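Local coordinates for Maltose/maltodextrin transport permease homologue (Bdellovibrio bacteriovorus HD100, PDB 6FFL), which binds maltodextrins such as maltotriose through this solute-binding (MalE) domain, which is fused to the membrane subunit MalF of a probable sugar ABC transporter, at residues 299-304 against 314-319. Numbering follows the deposited sequence.
Sequences VQLLFA and LQARES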
loop_
_atom_site.group_PDB
_atom_site.type_symbol
_atom_site.label_atom_id
_atom_site.label_comp_id
_atom_site.label_asym_id
_atom_site.label_seq_id
_atom_site.Cartn_x
_atom_site.Cartn_y
_atom_site.Cartn_z
ATOM N N VAL A 299 -16.086 14.138 0.705
ATOM C CA VAL A 299 -15.411 13.199 -0.191
ATOM C C VAL A 299 -14.817 12.028 0.588
ATOM O O VAL A 299 -14.882 10.876 0.142
ATOM C CB VAL A 299 -14.332 13.920 -1.024
ATOM C CG1 VAL A 299 -13.538 12.903 -1.843
ATOM C CG2 VAL A 299 -14.972 14.948 -1.940
ATOM N N GLN A 300 -14.212 12.295 1.749
ATOM C CA GLN A 300 -13.680 11.199 2.563
ATOM C C GLN A 300 -14.772 10.203 2.932
ATOM O O GLN A 300 -14.542 8.987 2.932
ATOM C CB GLN A 300 -13.031 11.750 3.829
ATOM C CG GLN A 300 -11.807 12.624 3.578
ATOM C CD GLN A 300 -10.909 12.706 4.795
ATOM O OE1 GLN A 300 -11.029 11.899 5.714
ATOM N NE2 GLN A 300 -9.992 13.681 4.802
ATOM N N LEU A 301 -15.962 10.697 3.258
ATOM C CA LEU A 301 -17.048 9.800 3.629
ATOM C C LEU A 301 -17.661 9.100 2.423
ATOM O O LEU A 301 -18.272 8.039 2.584
ATOM C CB LEU A 301 -18.119 10.568 4.404
ATOM C CG LEU A 301 -17.702 11.019 5.812
ATOM C CD1 LEU A 301 -18.798 11.877 6.466
ATOM C CD2 LEU A 301 -17.333 9.821 6.684
ATOM N N LEU A 302 -17.534 9.674 1.228
ATOM C CA LEU A 302 -17.924 8.949 0.024
ATOM C C LEU A 302 -17.059 7.707 -0.155
ATOM O O LEU A 302 -17.572 6.609 -0.416
ATOM C CB LEU A 302 -17.817 9.861 -1.197
ATOM C CG LEU A 302 -18.258 9.273 -2.534
ATOM C CD1 LEU A 302 -19.734 8.900 -2.509
ATOM C CD2 LEU A 302 -17.967 10.282 -3.643
ATOM N N PHE A 303 -15.736 7.865 -0.012
ATOM C CA PHE A 303 -14.836 6.712 -0.044
ATOM C C PHE A 303 -15.144 5.760 1.100
ATOM O O PHE A 303 -15.207 4.540 0.911
ATOM C CB PHE A 303 -13.373 7.158 0.031
ATOM C CG PHE A 303 -12.819 7.649 -1.273
ATOM C CD1 PHE A 303 -12.374 6.749 -2.229
ATOM C CD2 PHE A 303 -12.731 9.008 -1.541
ATOM C CE1 PHE A 303 -11.858 7.188 -3.422
ATOM C CE2 PHE A 303 -12.222 9.453 -2.738
ATOM C CZ PHE A 303 -11.787 8.534 -3.689
ATOM N N ALA A 304 -15.329 6.302 2.306
ATOM C CA ALA A 304 -15.640 5.438 3.444
ATOM C C ALA A 304 -16.895 4.613 3.177
ATOM O O ALA A 304 -16.947 3.423 3.508
ATOM C CB ALA A 304 -15.792 6.279 4.717
ATOM N N LEU A 314 -10.407 13.520 11.524
ATOM C CA LEU A 314 -10.761 12.919 12.806
ATOM C C LEU A 314 -12.254 13.034 13.086
ATOM O O LEU A 314 -12.875 12.066 13.536
ATOM C CB LEU A 314 -9.944 13.562 13.936
ATOM C CG LEU A 314 -8.418 13.371 13.792
ATOM C CD1 LEU A 314 -7.645 14.105 14.879
ATOM C CD2 LEU A 314 -8.030 11.884 13.764
ATOM N N GLN A 315 -12.855 14.204 12.830
ATOM C CA GLN A 315 -14.289 14.336 13.070
ATOM C C GLN A 315 -15.113 13.478 12.111
ATOM O O GLN A 315 -16.210 13.032 12.473
ATOM C CB GLN A 315 -14.732 15.801 12.970
ATOM C CG GLN A 315 -16.177 16.070 13.468
ATOM C CD GLN A 315 -16.431 15.615 14.907
ATOM O OE1 GLN A 315 -15.527 15.582 15.732
ATOM N NE2 GLN A 315 -17.690 15.281 15.211
ATOM N N ALA A 316 -14.620 13.244 10.894
ATOM C CA ALA A 316 -15.363 12.410 9.946
ATOM C C ALA A 316 -15.549 10.987 10.466
ATOM O O ALA A 316 -16.497 10.298 10.067
ATOM C CB ALA A 316 -14.648 12.369 8.593
ATOM N N ARG A 317 -14.656 10.531 11.347
ATOM C CA ARG A 317 -14.751 9.191 11.908
ATOM C C ARG A 317 -15.927 9.029 12.861
ATOM O O ARG A 317 -16.222 7.896 13.259
ATOM C CB ARG A 317 -13.457 8.840 12.630
ATOM C CG ARG A 317 -12.235 8.792 11.710
ATOM C CD ARG A 317 -10.970 8.496 12.473
ATOM N NE ARG A 317 -9.825 8.396 11.567
ATOM C CZ ARG A 317 -8.571 8.205 11.960
ATOM N NH1 ARG A 317 -8.286 8.100 13.252
ATOM N NH2 ARG A 317 -7.603 8.118 11.054
ATOM N N GLU A 318 -16.592 10.118 13.249
ATOM C CA GLU A 318 -17.792 10.007 14.070
ATOM C C GLU A 318 -19.047 9.708 13.252
ATOM O O GLU A 318 -20.121 9.509 13.835
ATOM C CB GLU A 318 -17.977 11.293 14.892
ATOM C CG GLU A 318 -16.804 11.617 15.812
ATOM C CD GLU A 318 -16.596 10.581 16.919
ATOM O OE1 GLU A 318 -15.621 10.727 17.690
ATOM O OE2 GLU A 318 -17.407 9.635 17.033
ATOM N N SER A 319 -18.928 9.644 11.931
ATOM C CA SER A 319 -20.053 9.325 11.064
ATOM C C SER A 319 -20.515 7.884 11.258
ATOM O O SER A 319 -19.714 6.975 11.506
ATOM C CB SER A 319 -19.663 9.548 9.600
ATOM O OG SER A 319 -20.682 9.116 8.716
#
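L301, A316 and S319 meet where a turn of helix 297-307 faces the short 3-10 turn at 316-318. The CA atoms of L301 and A316, 7.0 Å apart, are the closest CA pair across the segments. The N of S319, just past the turn, bonds to the O of A316 at 3.1 Å. L301 carries the contact from the helix side. Its CG lies anti to the carbonyl carbon (chi1 -70°), which sends both methyls toward the turn. CD2 of L301 comes 3.5 Å from the backbone O of A316 and 4.2 Å from its CB. CD2 of L301 also lies 3.7 Å from CB of S319. The other branch, CD1 of L301, is 4.0 Å from CB of S319. The contact is small, 153 Å², and made by van der Waals touches of the L301 methyls, one of them against a carbonyl oxygen. It packs helix 297-307 against the loop that follows strand 310-311, in the MalE-like solute-binding domain of periplasmic binding protein fold. The centre of the contact lies about 20 Å from the centre of the chain. S319 is the N-cap of helix 320-323. Its OG, anti to the backbone N (chi1 174°), accepts a bond from the N of I321. Q300 also ties the helix to this loop: its OE1 takes the N-H of N313, whose OD1 accepts the N-H of A316. V322 of helix 320-323 also touches L301.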